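Local coordinates for protein intracellular protease/amidase (Salmonella enterica subsp. enterica serovar Typhimurium, PDB 4K2H) that belongs to the DJ-1/PfpI family, binds zinc and may act as a peptidase, though its actual function is not established, at residues K120-V125 against D147-S152. The protein carries 1 engineered substitution. Residues are numbered along the deposited sequence; the frame is centred on the assembly and turned at random.
Sequences KGRRYV and DGNLIS
The beta hairpin of strands 144-147 and 150-153, closed by a type II' turn from Asp147 to Leu150, meets segment 120-125, which carries the short strand 123-124, partly through side chains that bond to its backbone amides. At the turn end, Asp147 OD2 takes the amide of Arg123 with its anti lone pair, 2.9 Å from Arg123 N and nearly straight at 168°. A chi1 of -177° swings the Asp147 carboxylate away from its own backbone N and across to that amide. The Arg123 guanidinium stacks on the carboxylate, planes 17° apart; NE is 3.8 Å from Asp147 OD2, a long salt bridge of charge alone, since no N-H points at the oxygen. Further along, Ser152 OG accepts the amide of Val125 (Val125 N to OG 3.0 Å) and also hydrogen-bonds a water, which donates to Arg123 O. Leu150 lays CD2 over one face of the Arg122 guanidinium, 3.8 Å from Arg122 NE; Lys120 CE covers the opposite face. Leu119 O takes the NE hydrogen and Asp96 forms a salt bridge with NH2. Strand 123-124 pairs in parallel with 138-139, while backbone bonds from Asn149 and Ile151 to Ile102 link the hairpin to the central parallel sheet of the DJ-1/PfpI fold.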
loop_
_atom_site.group_PDB
_atom_site.type_symbol
_atom_site.label_atom_id
_atom_site.label_comp_id
_atom_site.label_asym_id
_atom_site.label_seq_id
_atom_site.Cartn_x
_atom_site.Cartn_y
_atom_site.Cartn_z
ATOM N N LYS A 120 12.314 -25.506 -6.904
ATOM C CA LYS A 120 13.632 -26.044 -7.280
ATOM C C LYS A 120 14.488 -26.286 -6.062
ATOM O O LYS A 120 15.681 -26.016 -6.079
ATOM C CB LYS A 120 14.386 -25.115 -8.255
ATOM C CG LYS A 120 13.839 -25.154 -9.672
ATOM C CD LYS A 120 14.666 -24.315 -10.634
ATOM C CE LYS A 120 14.431 -22.835 -10.410
ATOM N NZ LYS A 120 15.419 -21.983 -11.122
ATOM N N GLY A 121 13.862 -26.784 -5.003
ATOM C CA GLY A 121 14.541 -26.992 -3.727
ATOM C C GLY A 121 14.921 -25.711 -2.993
ATOM O O GLY A 121 15.556 -25.777 -1.959
ATOM N N ARG A 122 14.535 -24.533 -3.489
ATOM C CA ARG A 122 15.084 -23.312 -2.899
ATOM C C ARG A 122 14.470 -22.953 -1.567
ATOM O O ARG A 122 13.359 -23.388 -1.237
ATOM C CB ARG A 122 14.998 -22.139 -3.858
ATOM C CG ARG A 122 16.034 -22.197 -4.977
ATOM C CD ARG A 122 15.724 -21.153 -6.035
ATOM N NE ARG A 122 14.412 -21.412 -6.659
ATOM C CZ ARG A 122 13.978 -20.819 -7.764
ATOM N NH1 ARG A 122 14.738 -19.946 -8.406
ATOM N NH2 ARG A 122 12.791 -21.128 -8.255
ATOM N N ARG A 123 15.233 -22.182 -0.786
ATOM C CA ARG A 123 14.739 -21.616 0.463
ATOM C C ARG A 123 13.768 -20.473 0.162
ATOM O O ARG A 123 14.014 -19.676 -0.729
ATOM C CB ARG A 123 15.893 -21.120 1.334
ATOM C CG ARG A 123 16.743 -22.262 1.905
ATOM C CD ARG A 123 17.933 -21.724 2.676
ATOM N NE ARG A 123 18.855 -21.056 1.760
ATOM C CZ ARG A 123 19.052 -19.740 1.673
ATOM N NH1 ARG A 123 19.919 -19.272 0.770
ATOM N NH2 ARG A 123 18.408 -18.884 2.472
ATOM N N TYR A 124 12.674 -20.408 0.922
ATOM C CA TYR A 124 11.601 -19.456 0.671
ATOM C C TYR A 124 10.797 -19.299 1.956
ATOM O O TYR A 124 10.899 -20.123 2.873
ATOM C CB TYR A 124 10.688 -19.964 -0.467
ATOM C CG TYR A 124 9.771 -21.065 -0.005
ATOM C CD1 TYR A 124 8.477 -20.765 0.417
ATOM C CD2 TYR A 124 10.223 -22.398 0.106
ATOM C CE1 TYR A 124 7.630 -21.736 0.904
ATOM C CE2 TYR A 124 9.379 -23.394 0.585
ATOM C CZ TYR A 124 8.071 -23.049 0.982
ATOM O OH TYR A 124 7.172 -23.986 1.457
ATOM N N VAL A 125 10.011 -18.230 2.008
ATOM C CA VAL A 125 9.027 -18.012 3.050
ATOM C C VAL A 125 7.686 -17.714 2.397
ATOM O O VAL A 125 7.610 -17.306 1.247
ATOM C CB VAL A 125 9.428 -16.863 3.998
ATOM C CG1 VAL A 125 9.387 -15.504 3.312
ATOM C CG2 VAL A 125 8.560 -16.850 5.249
ATOM N N ASP A 147 17.455 -16.620 -1.974
ATOM C CA ASP A 147 18.189 -17.803 -2.386
ATOM C C ASP A 147 18.325 -17.773 -3.879
ATOM O O ASP A 147 17.365 -18.081 -4.576
ATOM C CB ASP A 147 17.466 -19.073 -1.928
ATOM C CG ASP A 147 18.232 -20.354 -2.281
ATOM O OD1 ASP A 147 19.255 -20.286 -2.982
ATOM O OD2 ASP A 147 17.774 -21.429 -1.879
ATOM N N GLY A 148 19.517 -17.395 -4.358
ATOM C CA GLY A 148 19.761 -17.207 -5.781
ATOM C C GLY A 148 18.899 -16.075 -6.309
ATOM O O GLY A 148 18.921 -14.982 -5.767
ATOM N N ASN A 149 18.120 -16.336 -7.349
ATOM C CA ASN A 149 17.271 -15.311 -7.944
ATOM C C ASN A 149 15.811 -15.312 -7.368
ATOM O O ASN A 149 14.913 -14.677 -7.914
ATOM C CB ASN A 149 17.273 -15.465 -9.465
ATOM C CG ASN A 149 16.698 -16.810 -9.922
ATOM O OD1 ASN A 149 16.991 -17.852 -9.314
ATOM N ND2 ASN A 149 15.866 -16.795 -10.982
ATOM N N LEU A 150 15.611 -16.025 -6.261
ATOM C CA LEU A 150 14.315 -16.092 -5.592
ATOM C C LEU A 150 14.384 -15.256 -4.335
ATOM O O LEU A 150 15.201 -15.549 -3.431
ATOM C CB LEU A 150 14.002 -17.541 -5.239
ATOM C CG LEU A 150 12.619 -17.773 -4.634
ATOM C CD1 LEU A 150 11.460 -17.441 -5.589
ATOM C CD2 LEU A 150 12.579 -19.222 -4.202
ATOM N N ILE A 151 13.602 -14.181 -4.314
ATOM C CA ILE A 151 13.482 -13.291 -3.168
ATOM C C ILE A 151 12.018 -13.330 -2.709
ATOM O O ILE A 151 11.118 -12.859 -3.421
ATOM C CB ILE A 151 13.877 -11.838 -3.550
ATOM C CG1 ILE A 151 15.309 -11.804 -4.082
ATOM C CG2 ILE A 151 13.731 -10.883 -2.367
ATOM C CD1 ILE A 151 15.893 -10.417 -4.256
ATOM N N SER A 152 11.777 -13.898 -1.537
ATOM C CA SER A 152 10.417 -14.055 -1.022
ATOM C C SER A 152 10.195 -13.201 0.201
ATOM O O SER A 152 11.127 -12.855 0.914
ATOM C CB SER A 152 10.116 -15.534 -0.723
ATOM O OG SER A 152 11.106 -16.111 0.123
HETATM O O HOH W 1 13.090 -16.969 -1.334
#